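Local coordinates for DNA repair protein rhp9/CRB2 (Schizosaccharomyces pombe, PDB 2FHD), which acts in DNA repair and probably recognises methylated histone H4 in chromatin through its tandem Tudor domains, at residues 23-28 / 45-50; 29-34 / 141-146; 71-76 / 121-126; 104-109 / 117-122. One frame throughout, in Å; residues are numbered along the deposited sequence.

Contact 1. Residues 23-28 / 45-50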
loop_
_atom_site.group_PDB
_atom_site.type_symbol
_atom_site.label_atom_id
_atom_site.label_comp_id
_atom_site.label_asym_id
_atom_site.label_seq_id
_atom_site.Cartn_x
_atom_site.Cartn_y
_atom_site.Cartn_z
ATOM N N TYR A 23 -13.290 6.529 17.639
ATOM C CA TYR A 23 -13.748 6.621 16.237
ATOM C C TYR A 23 -13.207 7.857 15.536
ATOM O O TYR A 23 -13.313 9.002 16.058
ATOM C CB TYR A 23 -15.276 6.675 16.126
ATOM C CG TYR A 23 -15.927 5.304 16.301
ATOM C CD1 TYR A 23 -15.901 4.661 17.555
ATOM C CD2 TYR A 23 -16.535 4.647 15.243
ATOM C CE1 TYR A 23 -16.447 3.417 17.761
ATOM C CE2 TYR A 23 -17.095 3.357 15.430
ATOM C CZ TYR A 23 -17.054 2.776 16.702
ATOM O OH TYR A 23 -17.614 1.559 16.962
ATOM N N TYR A 24 -12.645 7.664 14.358
ATOM C CA TYR A 24 -12.144 8.806 13.609
ATOM C C TYR A 24 -12.775 8.871 12.231
ATOM O O TYR A 24 -13.251 7.835 11.727
ATOM C CB TYR A 24 -10.623 8.730 13.439
ATOM C CG TYR A 24 -9.822 8.921 14.693
ATOM C CD1 TYR A 24 -9.478 10.169 15.159
ATOM C CD2 TYR A 24 -9.371 7.828 15.410
ATOM C CE1 TYR A 24 -8.724 10.316 16.365
ATOM C CE2 TYR A 24 -8.628 7.946 16.541
ATOM C CZ TYR A 24 -8.302 9.182 17.036
ATOM O OH TYR A 24 -7.501 9.230 18.205
ATOM N N PRO A 25 -12.699 10.048 11.572
ATOM C CA PRO A 25 -13.108 10.182 10.133
ATOM C C PRO A 25 -12.281 9.247 9.201
ATOM O O PRO A 25 -11.065 9.152 9.324
ATOM C CB PRO A 25 -12.845 11.680 9.833
ATOM C CG PRO A 25 -12.944 12.382 11.194
ATOM C CD PRO A 25 -12.240 11.352 12.121
ATOM N N ALA A 26 -12.928 8.565 8.260
ATOM C CA ALA A 26 -12.175 7.712 7.370
ATOM C C ALA A 26 -13.025 7.672 6.110
ATOM O O ALA A 26 -14.172 8.181 6.091
ATOM C CB ALA A 26 -12.071 6.380 7.985
ATOM N N THR A 27 -12.484 7.056 5.069
ATOM C CA THR A 27 -13.203 6.693 3.862
ATOM C C THR A 27 -13.419 5.167 3.798
ATOM O O THR A 27 -12.486 4.369 3.997
ATOM C CB THR A 27 -12.340 7.168 2.714
ATOM O OG1 THR A 27 -12.225 8.597 2.833
ATOM C CG2 THR A 27 -12.955 6.851 1.317
ATOM N N LEU A 28 -14.668 4.754 3.607
ATOM C CA LEU A 28 -14.993 3.363 3.271
ATOM C C LEU A 28 -14.436 3.023 1.849
ATOM O O LEU A 28 -14.857 3.613 0.838
ATOM C CB LEU A 28 -16.515 3.120 3.333
ATOM C CG LEU A 28 -17.062 1.701 3.040
ATOM C CD1 LEU A 28 -16.221 0.660 3.748
ATOM C CD2 LEU A 28 -18.579 1.510 3.319
ATOM N N GLN A 45 -10.012 3.710 5.239
ATOM C CA GLN A 45 -8.776 4.533 5.254
ATOM C C GLN A 45 -8.892 5.808 6.159
ATOM O O GLN A 45 -9.734 6.630 5.977
ATOM C CB GLN A 45 -8.432 4.937 3.828
ATOM C CG GLN A 45 -7.023 5.394 3.683
ATOM C CD GLN A 45 -6.650 5.680 2.218
ATOM O OE1 GLN A 45 -7.463 6.130 1.396
ATOM N NE2 GLN A 45 -5.413 5.421 1.905
ATOM N N PHE A 46 -8.005 5.960 7.132
ATOM C CA PHE A 46 -7.978 7.152 7.965
ATOM C C PHE A 46 -7.331 8.314 7.183
ATOM O O PHE A 46 -6.807 8.125 6.068
ATOM C CB PHE A 46 -7.280 6.773 9.269
ATOM C CG PHE A 46 -8.106 5.832 10.086
ATOM C CD1 PHE A 46 -9.272 6.303 10.747
ATOM C CD2 PHE A 46 -7.826 4.448 10.096
ATOM C CE1 PHE A 46 -10.070 5.427 11.498
ATOM C CE2 PHE A 46 -8.645 3.532 10.853
ATOM C CZ PHE A 46 -9.753 4.033 11.559
ATOM N N ASP A 47 -7.419 9.495 7.737
ATOM C CA ASP A 47 -7.068 10.730 7.011
ATOM C C ASP A 47 -5.520 10.862 6.915
ATOM O O ASP A 47 -5.027 11.593 6.062
ATOM C CB ASP A 47 -7.769 11.981 7.637
ATOM C CG ASP A 47 -9.310 11.994 7.366
ATOM O OD1 ASP A 47 -9.778 11.192 6.498
ATOM O OD2 ASP A 47 -10.076 12.797 7.997
ATOM N N ASP A 48 -4.776 10.102 7.733
ATOM C CA ASP A 48 -3.324 9.985 7.531
ATOM C C ASP A 48 -2.967 8.867 6.525
ATOM O O ASP A 48 -1.812 8.495 6.429
ATOM C CB ASP A 48 -2.597 9.728 8.808
ATOM C CG ASP A 48 -2.986 8.394 9.435
ATOM O OD1 ASP A 48 -3.584 7.504 8.778
ATOM O OD2 ASP A 48 -2.652 8.188 10.614
ATOM N N ALA A 49 -3.941 8.378 5.760
ATOM C CA ALA A 49 -3.811 7.259 4.838
ATOM C C ALA A 49 -3.617 5.855 5.403
ATOM O O ALA A 49 -3.568 4.930 4.657
ATOM C CB ALA A 49 -2.854 7.565 3.581
ATOM N N THR A 50 -3.521 5.685 6.700
ATOM C CA THR A 50 -3.589 4.351 7.313
ATOM C C THR A 50 -4.888 3.623 6.961
ATOM O O THR A 50 -5.996 4.203 7.014
ATOM C CB THR A 50 -3.518 4.442 8.822
ATOM O OG1 THR A 50 -2.258 5.015 9.152
ATOM C CG2 THR A 50 -3.544 3.020 9.474
HETATM O O HOH W 1 -8.896 10.090 10.395
#

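Contact 2. Residues 29-34 / 141-146. With PO4 (phosphate ion), chain F.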
loop_
_atom_site.group_PDB
_atom_site.type_symbol
_atom_site.label_atom_id
_atom_site.label_comp_id
_atom_site.label_asym_id
_atom_site.label_seq_id
_atom_site.Cartn_x
_atom_site.Cartn_y
_atom_site.Cartn_z
ATOM N N VAL A 29 -13.495 2.093 1.820
ATOM C CA VAL A 29 -12.717 1.794 0.654
ATOM C C VAL A 29 -13.344 0.592 -0.119
ATOM O O VAL A 29 -13.500 0.635 -1.356
ATOM C CB VAL A 29 -11.195 1.533 1.063
ATOM C CG1 VAL A 29 -10.434 0.996 -0.116
ATOM C CG2 VAL A 29 -10.500 2.764 1.493
ATOM N N ALA A 30 -13.780 -0.442 0.607
ATOM C CA ALA A 30 -14.251 -1.666 0.012
ATOM C C ALA A 30 -14.817 -2.586 1.101
ATOM O O ALA A 30 -14.272 -2.620 2.218
ATOM C CB ALA A 30 -13.086 -2.370 -0.674
ATOM N N PRO A 31 -15.829 -3.432 0.737
ATOM C CA PRO A 31 -16.247 -4.550 1.575
ATOM C C PRO A 31 -15.136 -5.614 1.550
ATOM O O PRO A 31 -14.365 -5.747 0.571
ATOM C CB PRO A 31 -17.524 -5.042 0.880
ATOM C CG PRO A 31 -17.249 -4.739 -0.665
ATOM C CD PRO A 31 -16.537 -3.392 -0.589
ATOM N N VAL A 32 -15.023 -6.359 2.632
ATOM C CA VAL A 32 -14.045 -7.414 2.757
ATOM C C VAL A 32 -14.806 -8.728 3.107
ATOM O O VAL A 32 -15.689 -8.771 4.030
ATOM C CB VAL A 32 -13.031 -7.093 3.910
ATOM C CG1 VAL A 32 -11.929 -8.171 4.079
ATOM C CG2 VAL A 32 -12.349 -5.747 3.655
ATOM N N HIS A 33 -14.512 -9.771 2.339
ATOM C CA HIS A 33 -14.857 -11.129 2.708
ATOM C C HIS A 33 -13.670 -11.719 3.525
ATOM O O HIS A 33 -12.617 -12.011 2.993
ATOM C CB HIS A 33 -15.191 -11.963 1.449
ATOM C CG HIS A 33 -15.420 -13.412 1.714
ATOM N ND1 HIS A 33 -16.634 -13.915 2.148
ATOM C CD2 HIS A 33 -14.590 -14.478 1.624
ATOM C CE1 HIS A 33 -16.546 -15.220 2.318
ATOM N NE2 HIS A 33 -15.312 -15.587 2.015
ATOM N N SER A 34 -13.871 -11.920 4.810
ATOM C CA SER A 34 -12.891 -12.624 5.621
ATOM C C SER A 34 -12.839 -14.116 5.417
ATOM O O SER A 34 -13.838 -14.723 5.518
ATOM C CB SER A 34 -13.187 -12.375 7.080
ATOM O OG SER A 34 -12.285 -13.124 7.792
ATOM N N THR A 141 -24.760 3.290 -0.108
ATOM C CA THR A 141 -23.289 3.045 -0.039
ATOM C C THR A 141 -22.901 1.586 -0.462
ATOM O O THR A 141 -23.338 0.611 0.123
ATOM C CB THR A 141 -22.714 3.460 1.377
ATOM O OG1 THR A 141 -23.414 4.614 1.889
ATOM C CG2 THR A 141 -21.204 3.766 1.288
ATOM N N LEU A 142 -22.097 1.444 -1.525
ATOM C CA LEU A 142 -21.991 0.094 -2.417
ATOM C C LEU A 142 -21.545 0.293 -3.999
ATOM O O LEU A 142 -22.340 0.900 -4.755
ATOM C CB LEU A 142 -23.276 -0.811 -2.327
ATOM C CG LEU A 142 -23.262 -1.822 -3.526
ATOM C CD1 LEU A 142 -23.986 -3.223 -3.267
ATOM C CD2 LEU A 142 -23.519 -1.274 -5.028
ATOM N N LYS A 143 -20.357 -0.172 -4.518
ATOM C CA LYS A 143 -19.158 -0.781 -3.825
ATOM C C LYS A 143 -18.533 -2.135 -4.260
ATOM O O LYS A 143 -19.204 -3.166 -4.405
ATOM C CB LYS A 143 -19.151 -0.617 -2.304
ATOM C CG LYS A 143 -18.645 0.843 -1.970
ATOM C CD LYS A 143 -18.359 1.148 -0.527
ATOM C CE LYS A 143 -17.510 0.124 0.020
ATOM N NZ LYS A 143 -18.559 -0.741 0.647
ATOM N N ASP A 144 -17.209 -2.107 -4.414
ATOM C CA ASP A 144 -16.442 -3.241 -4.974
ATOM C C ASP A 144 -15.454 -3.955 -4.054
ATOM O O ASP A 144 -14.632 -3.312 -3.430
ATOM C CB ASP A 144 -15.625 -2.721 -6.142
ATOM C CG ASP A 144 -16.407 -2.662 -7.396
ATOM O OD1 ASP A 144 -16.608 -3.737 -8.022
ATOM O OD2 ASP A 144 -16.787 -1.551 -7.803
HETATM N N MSE A 145 -15.421 -5.283 -4.041
HETATM C CA MSE A 145 -14.287 -6.010 -3.406
HETATM C C MSE A 145 -12.895 -5.624 -3.984
HETATM O O MSE A 145 -12.790 -5.436 -5.189
HETATM C CB MSE A 145 -14.457 -7.531 -3.554
HETATM C CG MSE A 145 -15.744 -8.096 -3.015
HETATM SE SE MSE A 145 -15.725 -8.341 -1.103
HETATM C CE MSE A 145 -13.774 -9.212 -0.811
ATOM N N LYS A 146 -11.842 -5.515 -3.158
ATOM C CA LYS A 146 -10.494 -5.324 -3.711
ATOM C C LYS A 146 -10.174 -6.521 -4.670
ATOM O O LYS A 146 -10.436 -7.668 -4.322
ATOM C CB LYS A 146 -9.457 -5.194 -2.598
ATOM C CG LYS A 146 -9.646 -4.024 -1.605
ATOM C CD LYS A 146 -8.745 -2.787 -1.827
ATOM C CE LYS A 146 -9.422 -1.803 -2.810
ATOM N NZ LYS A 146 -9.000 -0.366 -2.691
HETATM P P PO4 F . -8.820 1.258 -6.422
HETATM O O1 PO4 F . -8.888 1.560 -4.917
HETATM O O2 PO4 F . -9.214 -0.203 -6.663
HETATM O O3 PO4 F . -9.735 2.163 -7.242
HETATM O O4 PO4 F . -7.395 1.569 -6.912
HETATM O O HOH W 2 -12.135 -6.438 -0.539
#

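Contact 3. Residues 71-76 / 121-126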
loop_
_atom_site.group_PDB
_atom_site.type_symbol
_atom_site.label_atom_id
_atom_site.label_comp_id
_atom_site.label_asym_id
_atom_site.label_seq_id
_atom_site.Cartn_x
_atom_site.Cartn_y
_atom_site.Cartn_z
ATOM N N GLN A 71 -15.761 14.955 20.399
ATOM C CA GLN A 71 -14.607 15.806 20.706
ATOM C C GLN A 71 -14.050 16.373 19.446
ATOM O O GLN A 71 -14.503 16.018 18.334
ATOM C CB GLN A 71 -13.595 15.004 21.465
ATOM C CG GLN A 71 -14.199 14.735 22.783
ATOM C CD GLN A 71 -13.713 13.519 23.460
ATOM O OE1 GLN A 71 -12.855 13.629 24.286
ATOM N NE2 GLN A 71 -14.293 12.353 23.168
ATOM N N SER A 72 -13.124 17.316 19.598
ATOM C CA SER A 72 -12.419 17.878 18.443
ATOM C C SER A 72 -10.963 17.998 18.866
ATOM O O SER A 72 -10.635 18.306 20.005
ATOM C CB SER A 72 -13.012 19.229 18.003
ATOM O OG SER A 72 -12.087 20.022 17.304
ATOM N N THR A 73 -10.134 17.579 17.950
ATOM C CA THR A 73 -8.698 17.763 17.924
ATOM C C THR A 73 -8.095 19.204 18.273
ATOM O O THR A 73 -6.992 19.292 18.727
ATOM C CB THR A 73 -8.329 17.217 16.488
ATOM O OG1 THR A 73 -7.714 15.925 16.582
ATOM C CG2 THR A 73 -7.624 18.124 15.689
ATOM N N ARG A 74 -8.836 20.273 18.084
ATOM C CA ARG A 74 -8.455 21.597 18.405
ATOM C C ARG A 74 -8.939 22.112 19.754
ATOM O O ARG A 74 -8.561 23.237 20.145
ATOM C CB ARG A 74 -9.068 22.502 17.365
ATOM C CG ARG A 74 -8.431 22.161 15.981
ATOM C CD ARG A 74 -8.741 23.223 15.028
ATOM N NE ARG A 74 -8.065 23.003 13.755
ATOM C CZ ARG A 74 -8.198 23.867 12.741
ATOM N NH1 ARG A 74 -8.939 25.014 12.926
ATOM N NH2 ARG A 74 -7.537 23.633 11.598
ATOM N N LEU A 75 -9.771 21.321 20.453
ATOM C CA LEU A 75 -10.292 21.662 21.775
ATOM C C LEU A 75 -9.869 20.619 22.863
ATOM O O LEU A 75 -10.609 20.370 23.776
ATOM C CB LEU A 75 -11.814 21.726 21.722
ATOM C CG LEU A 75 -12.173 22.601 20.518
ATOM C CD1 LEU A 75 -13.676 22.553 20.254
ATOM C CD2 LEU A 75 -11.670 24.071 20.684
ATOM N N GLY A 76 -8.730 19.969 22.718
ATOM C CA GLY A 76 -8.270 19.068 23.757
ATOM C C GLY A 76 -9.244 17.912 23.888
ATOM O O GLY A 76 -9.741 17.396 22.871
ATOM N N THR A 121 -11.707 17.454 12.099
ATOM C CA THR A 121 -11.094 17.547 13.453
ATOM C C THR A 121 -11.917 16.683 14.495
ATOM O O THR A 121 -11.484 16.373 15.594
ATOM C CB THR A 121 -11.135 19.101 13.708
ATOM O OG1 THR A 121 -9.845 19.735 13.756
ATOM C CG2 THR A 121 -12.128 19.546 14.609
ATOM N N ILE A 122 -13.110 16.265 14.118
ATOM C CA ILE A 122 -13.925 15.418 14.975
ATOM C C ILE A 122 -13.327 14.077 15.304
ATOM O O ILE A 122 -12.731 13.394 14.457
ATOM C CB ILE A 122 -15.339 15.225 14.337
ATOM C CG1 ILE A 122 -16.029 16.590 14.225
ATOM C CG2 ILE A 122 -16.240 14.178 15.073
ATOM C CD1 ILE A 122 -16.345 17.317 15.556
ATOM N N TYR A 123 -13.527 13.652 16.547
ATOM C CA TYR A 123 -13.292 12.251 16.900
ATOM C C TYR A 123 -14.248 11.922 18.004
ATOM O O TYR A 123 -14.809 12.835 18.621
ATOM C CB TYR A 123 -11.848 11.968 17.273
ATOM C CG TYR A 123 -11.338 12.646 18.552
ATOM C CD1 TYR A 123 -11.192 11.931 19.734
ATOM C CD2 TYR A 123 -11.000 14.016 18.561
ATOM C CE1 TYR A 123 -10.707 12.544 20.918
ATOM C CE2 TYR A 123 -10.520 14.642 19.732
ATOM C CZ TYR A 123 -10.363 13.888 20.898
ATOM O OH TYR A 123 -9.870 14.516 22.042
ATOM N N VAL A 124 -14.521 10.630 18.200
ATOM C CA VAL A 124 -15.661 10.232 19.014
ATOM C C VAL A 124 -15.339 9.073 19.929
ATOM O O VAL A 124 -14.732 8.077 19.504
ATOM C CB VAL A 124 -16.947 9.935 18.165
ATOM C CG1 VAL A 124 -18.191 9.980 19.084
ATOM C CG2 VAL A 124 -17.128 10.969 17.087
ATOM N N ALA A 125 -15.719 9.215 21.198
ATOM C CA ALA A 125 -15.546 8.153 22.112
ATOM C C ALA A 125 -16.511 7.028 21.755
ATOM O O ALA A 125 -17.699 7.267 21.499
ATOM C CB ALA A 125 -15.773 8.624 23.505
ATOM N N PRO A 126 -16.011 5.792 21.773
ATOM C CA PRO A 126 -16.950 4.679 21.626
ATOM C C PRO A 126 -18.216 4.757 22.539
ATOM O O PRO A 126 -19.297 4.354 22.077
ATOM C CB PRO A 126 -16.064 3.433 21.972
ATOM C CG PRO A 126 -14.670 3.869 21.607
ATOM C CD PRO A 126 -14.607 5.331 21.984
#

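Contact 4. Residues 104-109 / 117-122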
loop_
_atom_site.group_PDB
_atom_site.type_symbol
_atom_site.label_atom_id
_atom_site.label_comp_id
_atom_site.label_asym_id
_atom_site.label_seq_id
_atom_site.Cartn_x
_atom_site.Cartn_y
_atom_site.Cartn_z
ATOM N N ASP A 104 -18.306 20.435 5.779
ATOM C CA ASP A 104 -16.994 20.929 5.915
ATOM C C ASP A 104 -16.703 21.420 7.328
ATOM O O ASP A 104 -15.564 21.403 7.789
ATOM C CB ASP A 104 -17.210 22.248 5.120
ATOM C CG ASP A 104 -16.048 22.746 4.748
ATOM O OD1 ASP A 104 -15.186 21.810 4.793
ATOM O OD2 ASP A 104 -15.972 23.927 4.552
HETATM N N MSE A 105 -17.736 22.020 7.942
HETATM C CA MSE A 105 -17.605 22.767 9.211
HETATM C C MSE A 105 -18.610 22.213 10.193
HETATM O O MSE A 105 -19.704 21.791 9.838
HETATM C CB MSE A 105 -17.892 24.287 9.051
HETATM C CG MSE A 105 -16.912 25.000 8.090
HETATM SE SE MSE A 105 -15.180 25.154 8.991
HETATM C CE MSE A 105 -13.807 24.497 7.510
ATOM N N VAL A 106 -18.245 22.252 11.457
ATOM C CA VAL A 106 -19.237 21.960 12.463
ATOM C C VAL A 106 -19.193 22.987 13.607
ATOM O O VAL A 106 -18.117 23.388 14.056
ATOM C CB VAL A 106 -19.079 20.484 12.966
ATOM C CG1 VAL A 106 -17.739 20.286 13.566
ATOM C CG2 VAL A 106 -20.231 20.111 13.930
ATOM N N ILE A 107 -20.354 23.382 14.073
ATOM C CA ILE A 107 -20.483 24.157 15.299
ATOM C C ILE A 107 -20.785 23.228 16.530
ATOM O O ILE A 107 -21.733 22.409 16.535
ATOM C CB ILE A 107 -21.622 25.225 15.132
ATOM C CG1 ILE A 107 -21.429 26.065 13.881
ATOM C CG2 ILE A 107 -21.788 26.080 16.439
ATOM C CD1 ILE A 107 -22.772 26.869 13.511
ATOM N N LEU A 108 -19.950 23.379 17.552
ATOM C CA LEU A 108 -19.890 22.599 18.787
ATOM C C LEU A 108 -20.192 23.481 19.990
ATOM O O LEU A 108 -19.771 24.631 20.008
ATOM C CB LEU A 108 -18.490 22.100 18.952
ATOM C CG LEU A 108 -18.081 21.110 17.871
ATOM C CD1 LEU A 108 -16.682 20.565 18.151
ATOM C CD2 LEU A 108 -19.116 19.966 17.775
ATOM N N ALA A 109 -20.903 22.951 20.996
ATOM C CA ALA A 109 -21.277 23.688 22.211
ATOM C C ALA A 109 -20.759 22.991 23.433
ATOM O O ALA A 109 -20.709 21.760 23.527
ATOM C CB ALA A 109 -22.790 23.845 22.307
ATOM N N VAL A 117 -15.643 24.710 14.052
ATOM C CA VAL A 117 -14.409 23.956 13.854
ATOM C C VAL A 117 -14.533 23.133 12.533
ATOM O O VAL A 117 -15.664 22.873 12.086
ATOM C CB VAL A 117 -14.271 23.105 15.136
ATOM C CG1 VAL A 117 -14.354 21.614 14.913
ATOM C CG2 VAL A 117 -13.193 23.644 16.156
ATOM N N PRO A 118 -13.406 22.788 11.876
ATOM C CA PRO A 118 -13.524 21.892 10.717
ATOM C C PRO A 118 -14.013 20.511 11.139
ATOM O O PRO A 118 -13.591 20.006 12.175
ATOM C CB PRO A 118 -12.103 21.792 10.166
ATOM C CG PRO A 118 -11.383 23.090 10.682
ATOM C CD PRO A 118 -12.000 23.196 12.120
ATOM N N ILE A 119 -14.928 19.939 10.358
ATOM C CA ILE A 119 -15.540 18.626 10.568
ATOM C C ILE A 119 -14.390 17.532 10.614
ATOM O O ILE A 119 -14.479 16.537 11.400
ATOM C CB ILE A 119 -16.593 18.450 9.377
ATOM C CG1 ILE A 119 -18.060 18.095 9.772
ATOM C CG2 ILE A 119 -16.037 17.718 8.220
ATOM C CD1 ILE A 119 -18.121 17.212 10.786
ATOM N N SER A 120 -13.289 17.729 9.865
ATOM C CA SER A 120 -12.167 16.733 9.830
ATOM C C SER A 120 -11.439 16.542 11.168
ATOM O O SER A 120 -10.700 15.553 11.365
ATOM C CB SER A 120 -11.098 17.142 8.815
ATOM O OG SER A 120 -10.426 18.371 9.192
ATOM N N THR A 121 -11.707 17.454 12.099
ATOM C CA THR A 121 -11.094 17.547 13.453
ATOM C C THR A 121 -11.917 16.683 14.495
ATOM O O THR A 121 -11.484 16.373 15.594
ATOM C CB THR A 121 -11.135 19.101 13.708
ATOM O OG1 THR A 121 -9.845 19.735 13.756
ATOM C CG2 THR A 121 -12.128 19.546 14.609
ATOM N N ILE A 122 -13.110 16.265 14.118
ATOM C CA ILE A 122 -13.925 15.418 14.975
ATOM C C ILE A 122 -13.327 14.077 15.304
ATOM O O ILE A 122 -12.731 13.394 14.457
ATOM C CB ILE A 122 -15.339 15.225 14.337
ATOM C CG1 ILE A 122 -16.029 16.590 14.225
ATOM C CG2 ILE A 122 -16.240 14.178 15.073
ATOM C CD1 ILE A 122 -16.345 17.317 15.556
HETATM O O HOH W 3 -13.216 20.050 7.481
#

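Contact 1. Residues 23-28 / 45-50
Thr27 and Gln45 illustrate how one backbone pair can tie two antiparallel strands together. Gln45 N donates to Thr27 O at 2.8 Å, and Thr27 N returns a bond of 2.9 Å to Gln45 O, an antiparallel hydrogen-bonded pair. A type I turn from Phe46 to Ala49 follows and brings Asp47 beside Pro25. From CB, chi1 of -71° turns the carboxylate anti to its own carbonyl carbon, which carries CG to 3.9 Å from Pro25 O. Of the two oxygens at the tip, OD2 rests on Pro25 CB at 3.5 Å, whereas OD1 forms a salt bridge with Arg11, which also reaches Thr27 OG1. Were Asp47 replaced by an alanine, Arg11 would probably lose this carboxylate and one flank of Pro25 its cover. A water ties the backbones together here, donating to Pro25 O at 2.6 Å and accepting from Asp47 N. Meanwhile the Phe46 ring presents CD1 to Tyr24 CB and Ala26 CB, and meets Phe16 edge-to-face. The two strands, 23-32 and 41-46, make a beta hairpin in the SH3-like barrel of the first Tudor domain.

Contact 2. Residues 29-34 / 141-146
Lys143 begins a run of contacts in which a C-terminal segment without regular structure lies across the strand at Ala30 and Pro31, the touching parts running 72° apart. Its aliphatic chain slides past the proline ring in the opposite direction; the bend at chi3 brings CE to 3.7 Å from Ala30 CA, and the one at chi4 turns NZ toward Pro31 CD. Asp144 contributes its backbone: its carbonyl oxygen sits 3.3 Å from Ala30 CB and close to Pro31 CD as well, while its side chain points away from the strand. Met145, a selenomethionine with a second deposited conformer, starts out away from the strand and is turned back by its bends at chi2 and chi3. In this conformer alone, and so with less certainty, SE approaches Pro31 CG at 3.9 Å and CE lies 3.8 Å from His33 CB. A water then links the backbones, accepting from Lys146 N at 2.8 Å and donating to Pro31 O at 2.6 Å. The Lys146 side chain, also one of two conformers and no more certain, passes Ala30 CB with CG and crosses Val29 at an angle, ending with NZ bonded at 2.9 Å to O1 of a phosphate. That ion, probably from the crystallisation liquor, is also held by Arg6, so the two cations share one anion. Within the fold, the segment covers strand 23-32 where Val29 and Ala30 form a classic beta bulge opposite Lys43; Lys143 reaches back to Leu28, and Lys146 touches Lys43 on neighbouring strand 41-46.

Contact 3. Residues 71-76 / 121-126
Gln71 and Tyr123 pair two short antiparallel strands, 69-72 and 122-123, in the SH3-like barrel of the second Tudor domain. The tight part lies here. Gln71 N donates to Tyr123 O at 2.9 Å, nearly in line with the carbonyl, and Tyr123 N answers to Gln71 O at 3.1 Å from well above the carbonyl plane. The two side chains share one face of the sheet: Gln71 CB sits over the tyrosine ring in a CH-pi contact, 3.7 Å from its centroid and 21° off the normal. A chi1 of 66° places Tyr123 CG between its backbone N and carbonyl carbon, and so lays the ring alongside the other strand instead of letting it swing clear. Thr73 N meets the ring edge in its plane, yet gives its own proton to Thr121 O at 3.0 Å, one further backbone bond past the paired residues. Phe22 adds an edge-to-face partner.

Toward solvent the packing thins out. Thr73 CG2 touches Thr121 OG1 at 3.4 Å, and the exposed, extended Arg74 crosses the same hydroxyl at about a right angle, its CG 3.6 Å away; Thr73 also packs on Val36 of a neighbouring subunit. Both residues belong to the type I turn from Ser72 to Leu75, and just beyond it the tyrosine takes hold of the loop. With an alanine in place of Tyr123, Gln71 CB would probably lose its cover and the Gly76 carbonyl this donor. That bond runs from Tyr123 OH to Gly76 O at 3.0 Å, approaching 37° out of the carbonyl plane.

Contact 4. Residues 104-109 / 117-122
Val106 and Val117 form an antiparallel hydrogen-bonded pair, with Val106 N donating to Val117 O at 2.7 Å, almost perfectly straight at 178°, and Val117 N donating back to Val106 O at 2.8 Å. This is the open end of the beta hairpin of strands 105-110 and 113-118, in the SH3-like barrel of the second Tudor domain. Past the next pair, Met105 with Pro118, one strand turns into a short 3-10 segment at 119-121 while the other begins at a classic beta bulge, where Asp104 and Met105 both face Phe86.

The side chains divide by face. On the buried side Val106 is central: its chi1 of 61° lodges CG1 between the backbone N and the carbonyl carbon, and from there the methyl meets Val117 CG1 at 3.9 Å and Ile122 CD1 at 3.8 Å, the isoleucine crossing at about a right angle. Leu108 lays CD1 against both of these partners from farther along its strand, closing a compact aliphatic cluster. Ile119 comes in from the 3-10 segment, with CD1 4.0 Å from Val106 CB. Met105, a selenomethionine, starts away from the pairing strand, but bends at chi2 and chi3 bring CE within 4.2 Å of Pro118 CB. Its neighbour Asp104 directs its carboxylate elsewhere, to Ser88, and leaves the contact to its carbonyl. Ile119 N reaches Asp104 O at 3.0 Å from 46° above the carbonyl plane, and a water donates to that same oxygen at 2.7 Å while weakly accepting from Ser120 N.

In the fold
Contacts 1 and 2 share strand 23-32 and the first five-stranded antiparallel sheet; their centres lie 15 Å apart and they meet where Leu28 packs on Lys143. Contacts 3 and 4 belong to the second such sheet, only 9 Å apart between centres, and share Thr121 and Ile122. Along the chain contact 1 closes before contacts 3 and 4 open, whereas contact 2 spans both, bringing a first-domain strand against a segment late in the chain, after helix 126-129; about 28 Å separates its centre from either of theirs. The two Tudor domains abut through contacts 1 and 3, where Tyr23 N lies 2.8 Å from Val124 O, a probable hydrogen bond consistent with the tandem domains acting as one unit.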